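Local coordinates for lectin CEL-IV, C-type (PDB 3ALU), which recognises galactose-bearing sugars such as raffinose with the help of a bound calcium ion, working as a tetrameric C-type lectin, at residues F20-N25 with F143-Q148; V83-K88 with G122-G127. One frame throughout, in Å; residues are numbered along the deposited sequence.

Interaction 1 (F20-N25 with F143-Q148)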
# COMPACT_ATOMS: atom_id res chain seq x y z
N PHE A 20 20.81 8.36 -4.97
CA PHE A 20 21.05 9.73 -5.48
C PHE A 20 22.39 9.81 -6.18
O PHE A 20 23.38 9.19 -5.74
CB PHE A 20 20.92 10.78 -4.38
CG PHE A 20 19.50 10.94 -3.89
CD1 PHE A 20 18.63 11.84 -4.53
CD2 PHE A 20 19.00 10.13 -2.87
CE1 PHE A 20 17.31 11.96 -4.12
CE2 PHE A 20 17.65 10.28 -2.44
CZ PHE A 20 16.81 11.18 -3.10
N HIS A 21 22.42 10.57 -7.28
CA HIS A 21 23.57 10.57 -8.20
C HIS A 21 24.54 11.70 -8.03
O HIS A 21 25.63 11.65 -8.64
CB HIS A 21 23.10 10.52 -9.66
CG HIS A 21 22.38 9.27 -10.02
ND1 HIS A 21 22.86 8.38 -10.95
CD2 HIS A 21 21.20 8.75 -9.58
CE1 HIS A 21 22.01 7.39 -11.09
NE2 HIS A 21 21.01 7.57 -10.25
N ASN A 22 24.19 12.69 -7.21
CA ASN A 22 25.15 13.75 -6.92
C ASN A 22 26.13 13.26 -5.87
O ASN A 22 25.81 12.35 -5.08
CB ASN A 22 24.50 15.11 -6.59
CG ASN A 22 23.69 15.09 -5.34
OD1 ASN A 22 22.89 14.17 -5.12
ND2 ASN A 22 23.86 16.13 -4.51
N HIS A 23 27.34 13.76 -5.94
CA HIS A 23 28.39 13.20 -5.10
C HIS A 23 28.52 14.14 -3.93
O HIS A 23 28.82 15.33 -4.10
CB HIS A 23 29.70 13.13 -5.88
CG HIS A 23 29.80 11.98 -6.85
ND1 HIS A 23 28.78 11.61 -7.70
CD2 HIS A 23 30.82 11.14 -7.11
CE1 HIS A 23 29.17 10.61 -8.46
NE2 HIS A 23 30.41 10.30 -8.12
N LEU A 24 28.35 13.59 -2.73
CA LEU A 24 28.42 14.38 -1.53
C LEU A 24 29.33 13.69 -0.53
O LEU A 24 29.46 12.45 -0.55
CB LEU A 24 27.03 14.48 -0.91
CG LEU A 24 26.12 15.70 -1.09
CD1 LEU A 24 26.60 16.79 -2.08
CD2 LEU A 24 24.64 15.39 -1.12
N ASN A 25 29.88 14.47 0.39
CA ASN A 25 30.63 13.84 1.49
C ASN A 25 29.66 13.23 2.50
O ASN A 25 28.44 13.37 2.36
CB ASN A 25 31.67 14.79 2.13
CG ASN A 25 31.05 15.97 2.89
OD1 ASN A 25 31.72 17.01 3.02
ND2 ASN A 25 29.87 15.83 3.41
N PHE A 143 30.72 10.80 -2.62
CA PHE A 143 30.13 9.66 -3.31
C PHE A 143 28.61 9.85 -3.55
O PHE A 143 27.95 10.66 -2.89
CB PHE A 143 30.21 8.38 -2.45
CG PHE A 143 31.60 7.83 -2.20
CD1 PHE A 143 31.80 7.06 -1.04
CD2 PHE A 143 32.66 7.99 -3.09
CE1 PHE A 143 33.03 6.46 -0.77
CE2 PHE A 143 33.93 7.42 -2.80
CZ PHE A 143 34.10 6.68 -1.63
N LYS A 144 28.08 9.08 -4.49
CA LYS A 144 26.64 8.82 -4.58
C LYS A 144 26.20 8.17 -3.24
O LYS A 144 27.05 7.72 -2.44
CB LYS A 144 26.37 7.86 -5.71
CG LYS A 144 26.81 8.46 -7.09
CD LYS A 144 26.25 7.61 -8.20
CE LYS A 144 26.54 8.26 -9.59
NZ LYS A 144 28.01 8.33 -9.91
N TYR A 145 24.89 8.12 -3.00
CA TYR A 145 24.42 7.72 -1.67
C TYR A 145 23.00 7.21 -1.80
O TYR A 145 22.26 7.60 -2.71
CB TYR A 145 24.51 8.90 -0.65
CG TYR A 145 23.74 10.16 -1.09
CD1 TYR A 145 24.34 11.07 -1.96
CD2 TYR A 145 22.47 10.43 -0.61
CE1 TYR A 145 23.65 12.22 -2.39
CE2 TYR A 145 21.76 11.59 -1.01
CZ TYR A 145 22.39 12.46 -1.92
OH TYR A 145 21.72 13.59 -2.37
N ILE A 146 22.61 6.30 -0.91
CA ILE A 146 21.24 5.83 -0.82
C ILE A 146 20.57 6.35 0.43
O ILE A 146 21.06 6.18 1.55
CB ILE A 146 21.14 4.28 -0.82
CG1 ILE A 146 21.73 3.69 -2.10
CG2 ILE A 146 19.73 3.80 -0.63
CD1 ILE A 146 22.22 2.25 -1.89
N CYS A 147 19.43 7.01 0.23
CA CYS A 147 18.55 7.42 1.34
C CYS A 147 17.45 6.39 1.61
O CYS A 147 16.98 5.68 0.66
CB CYS A 147 17.87 8.78 1.04
SG CYS A 147 19.01 10.17 0.79
N GLN A 148 16.99 6.37 2.86
CA GLN A 148 15.76 5.65 3.23
C GLN A 148 14.80 6.69 3.80
O GLN A 148 15.20 7.60 4.52
CB GLN A 148 16.04 4.53 4.26
CG GLN A 148 16.45 5.06 5.59
CD GLN A 148 16.80 3.96 6.56
OE1 GLN A 148 17.32 2.93 6.15
NE2 GLN A 148 16.53 4.20 7.85

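Interaction 2 (V83-K88 with G122-G127)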
# COMPACT_ATOMS: atom_id res chain seq x y z
N VAL A 83 28.99 3.75 -2.79
CA VAL A 83 27.78 4.49 -2.53
C VAL A 83 27.57 4.52 -1.03
O VAL A 83 27.47 3.43 -0.40
CB VAL A 83 26.59 3.76 -3.21
CG1 VAL A 83 25.24 4.44 -2.90
CG2 VAL A 83 26.83 3.63 -4.78
N TYR A 84 27.49 5.71 -0.43
CA TYR A 84 27.33 5.82 1.00
C TYR A 84 26.07 5.18 1.53
O TYR A 84 25.01 5.29 0.92
CB TYR A 84 27.32 7.27 1.47
CG TYR A 84 28.66 7.90 1.64
CD1 TYR A 84 29.67 7.26 2.41
CD2 TYR A 84 28.92 9.17 1.14
CE1 TYR A 84 30.91 7.87 2.60
CE2 TYR A 84 30.15 9.79 1.33
CZ TYR A 84 31.13 9.14 2.10
OH TYR A 84 32.37 9.76 2.26
N ILE A 85 26.24 4.49 2.66
CA ILE A 85 25.12 4.07 3.50
C ILE A 85 25.34 4.69 4.88
O ILE A 85 26.39 5.35 5.11
CB ILE A 85 25.03 2.55 3.57
CG1 ILE A 85 26.34 1.99 4.15
CG2 ILE A 85 24.75 1.95 2.16
CD1 ILE A 85 26.32 0.41 4.27
N GLY A 86 24.41 4.47 5.80
CA GLY A 86 24.41 5.23 7.08
C GLY A 86 25.36 4.73 8.16
O GLY A 86 25.14 5.03 9.32
N MET A 87 26.45 4.05 7.77
CA MET A 87 27.37 3.40 8.74
C MET A 87 28.48 4.31 9.24
O MET A 87 29.25 4.85 8.44
CB MET A 87 27.98 2.17 8.04
CG MET A 87 29.08 1.42 8.83
SD MET A 87 28.67 0.97 10.53
CE MET A 87 27.50 -0.38 10.26
N LYS A 88 28.61 4.45 10.57
CA LYS A 88 29.71 5.22 11.15
C LYS A 88 30.53 4.27 12.01
O LYS A 88 29.97 3.57 12.84
CB LYS A 88 29.16 6.36 12.03
CG LYS A 88 28.34 7.37 11.25
CD LYS A 88 27.89 8.50 12.17
CE LYS A 88 26.80 8.04 13.10
NZ LYS A 88 26.06 9.15 13.79
N GLY A 122 30.91 3.92 6.25
CA GLY A 122 30.68 2.78 5.35
C GLY A 122 30.04 3.12 4.01
O GLY A 122 29.25 4.07 3.90
N ALA A 123 30.37 2.32 3.00
CA ALA A 123 29.80 2.49 1.68
C ALA A 123 29.64 1.13 1.06
O ALA A 123 30.50 0.23 1.22
CB ALA A 123 30.72 3.34 0.79
N ILE A 124 28.55 0.95 0.33
CA ILE A 124 28.41 -0.22 -0.55
C ILE A 124 29.43 -0.05 -1.65
O ILE A 124 29.45 0.98 -2.34
CB ILE A 124 26.97 -0.30 -1.14
CG1 ILE A 124 26.02 -0.83 -0.04
CG2 ILE A 124 26.91 -1.19 -2.42
CD1 ILE A 124 24.51 -0.73 -0.40
N ALA A 125 30.30 -1.03 -1.82
CA ALA A 125 31.32 -0.93 -2.85
C ALA A 125 30.88 -1.87 -3.97
O ALA A 125 31.09 -3.07 -3.89
CB ALA A 125 32.70 -1.30 -2.27
N ALA A 126 30.24 -1.34 -5.02
CA ALA A 126 29.58 -2.21 -5.99
C ALA A 126 30.44 -2.70 -7.13
O ALA A 126 29.98 -3.48 -8.01
CB ALA A 126 28.31 -1.52 -6.58
N GLY A 127 31.69 -2.22 -7.17
CA GLY A 127 32.66 -2.76 -8.12
C GLY A 127 32.90 -4.24 -7.93
O GLY A 127 32.58 -4.81 -6.88

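Interaction 1 (F20-N25 with F143-Q148)
Tyr145 CG stands between its backbone N and carbonyl carbon (chi1 57°), which lays the phenol against Phe20 CB on the partner strand; Phe20 CG sits beside its own N (chi1 -69°), so that its ring heads for Cys147. The two belong to the antiparallel pairing of an early strand, 15-21, with the late strand 143-148, which brings the two ends of the C-type lectin domain together. The evidence for pairing is Phe20 N bonded to Tyr145 O at 2.8 Å, with a weak return bond from Tyr145 N to Phe20 O. Pairing resumes at Leu24 and Phe143, each N bonded to the other's O, but the register has slipped by two residues, which defines a beta bulge at the corner around Asn22. The Phe143 side chain is about 5 Å from the bound galactose.

Phe20 CB lies over one face of the phenol ring, 3.3 Å from Tyr145 CZ, a CH-pi contact. The rings themselves scarcely overlap: their planes are only 15° apart, but slid so far that the centroids are 5.3 Å from one another. Leu24 reaches Tyr145 as well, its CD2 3.6 Å from Tyr145 CE1, and Ala29 and Ala32 of helix 26-33 also pack on the tyrosine. At the corner, Asn22 OD1 lies 3.0 Å from Tyr145 OH, oblique to the ring.

Lys144 runs its aliphatic chain past the bulge, with CB 3.3 Å from Phe20 O and CE close to His21 O. His23 ND1 makes a bond to His21 O, which lies in the plane of the imidazole. Cys147, disulfide-bonded to Cys33 in helix 26-33, approaches the Phe20 ring obliquely, its SG 3.5 Å from Phe20 CE2.

Interaction 2 (V83-K88 with G122-G127)
Gly122 loses more surface to the partner segment than any other residue here, 87 Å², and its backbone is held at both ends by strand 82-89. Its N donates to Met87 O at 2.9 Å, and its O accepts a longer bond, 3.3 Å, from Ile85 N. With no side chain in the way, Met87 CB comes within 3.9 Å of Gly122 CA. The same Gly122 O also lies in the plane of the Tyr84 ring, at its edge, 3.5 Å from Tyr84 CD1; the phenol OH is tied separately to Asn141 O.

These bonds join neighbouring antiparallel strands of the C-type lectin sheet, on the side of the domain that carries the calcium site. The N-to-C directions of 83-85 and 122-125 make an angle of 136°, so these short segments are splayed well away from antiparallel, and the chain turns a corner at Gly86.

Further along, Val83 and Ile124 form a hydrogen-bonded pair, N to O in both directions, each 2.8 Å. Ile124 CG1 lies beside its own N (chi1 -76°), and from there CD1 reaches Ile85 CG2 at 3.7 Å, the two side chains crossing at about a right angle. Helix 57-70 packs on this face, with Val67 against Val83 and Leu63 against Ile124.

Along the chain the segments come in the order 20-25, 83-88, 122-127, 143-148, so interaction 2 is nested within the loop closed by interaction 1. Their centres are 10 Å apart, and both reach one sheet, in which strands 143-148 and 82-89 are parallel neighbours. The joint is direct: Lys144 O lies 2.9 Å from Tyr84 N and Ile146 N 3.2 Å from Tyr84 O, both probable hydrogen bonds, and Tyr145 CA packs on Val83 CG1. Strand 120-125 continues the sheet to strand 134-137, which carries the calcium ligand Asp136. Each contact has one end near the bound galactose, approached by segment 143-148 from Phe143 and by segment 122-127 from Ala123.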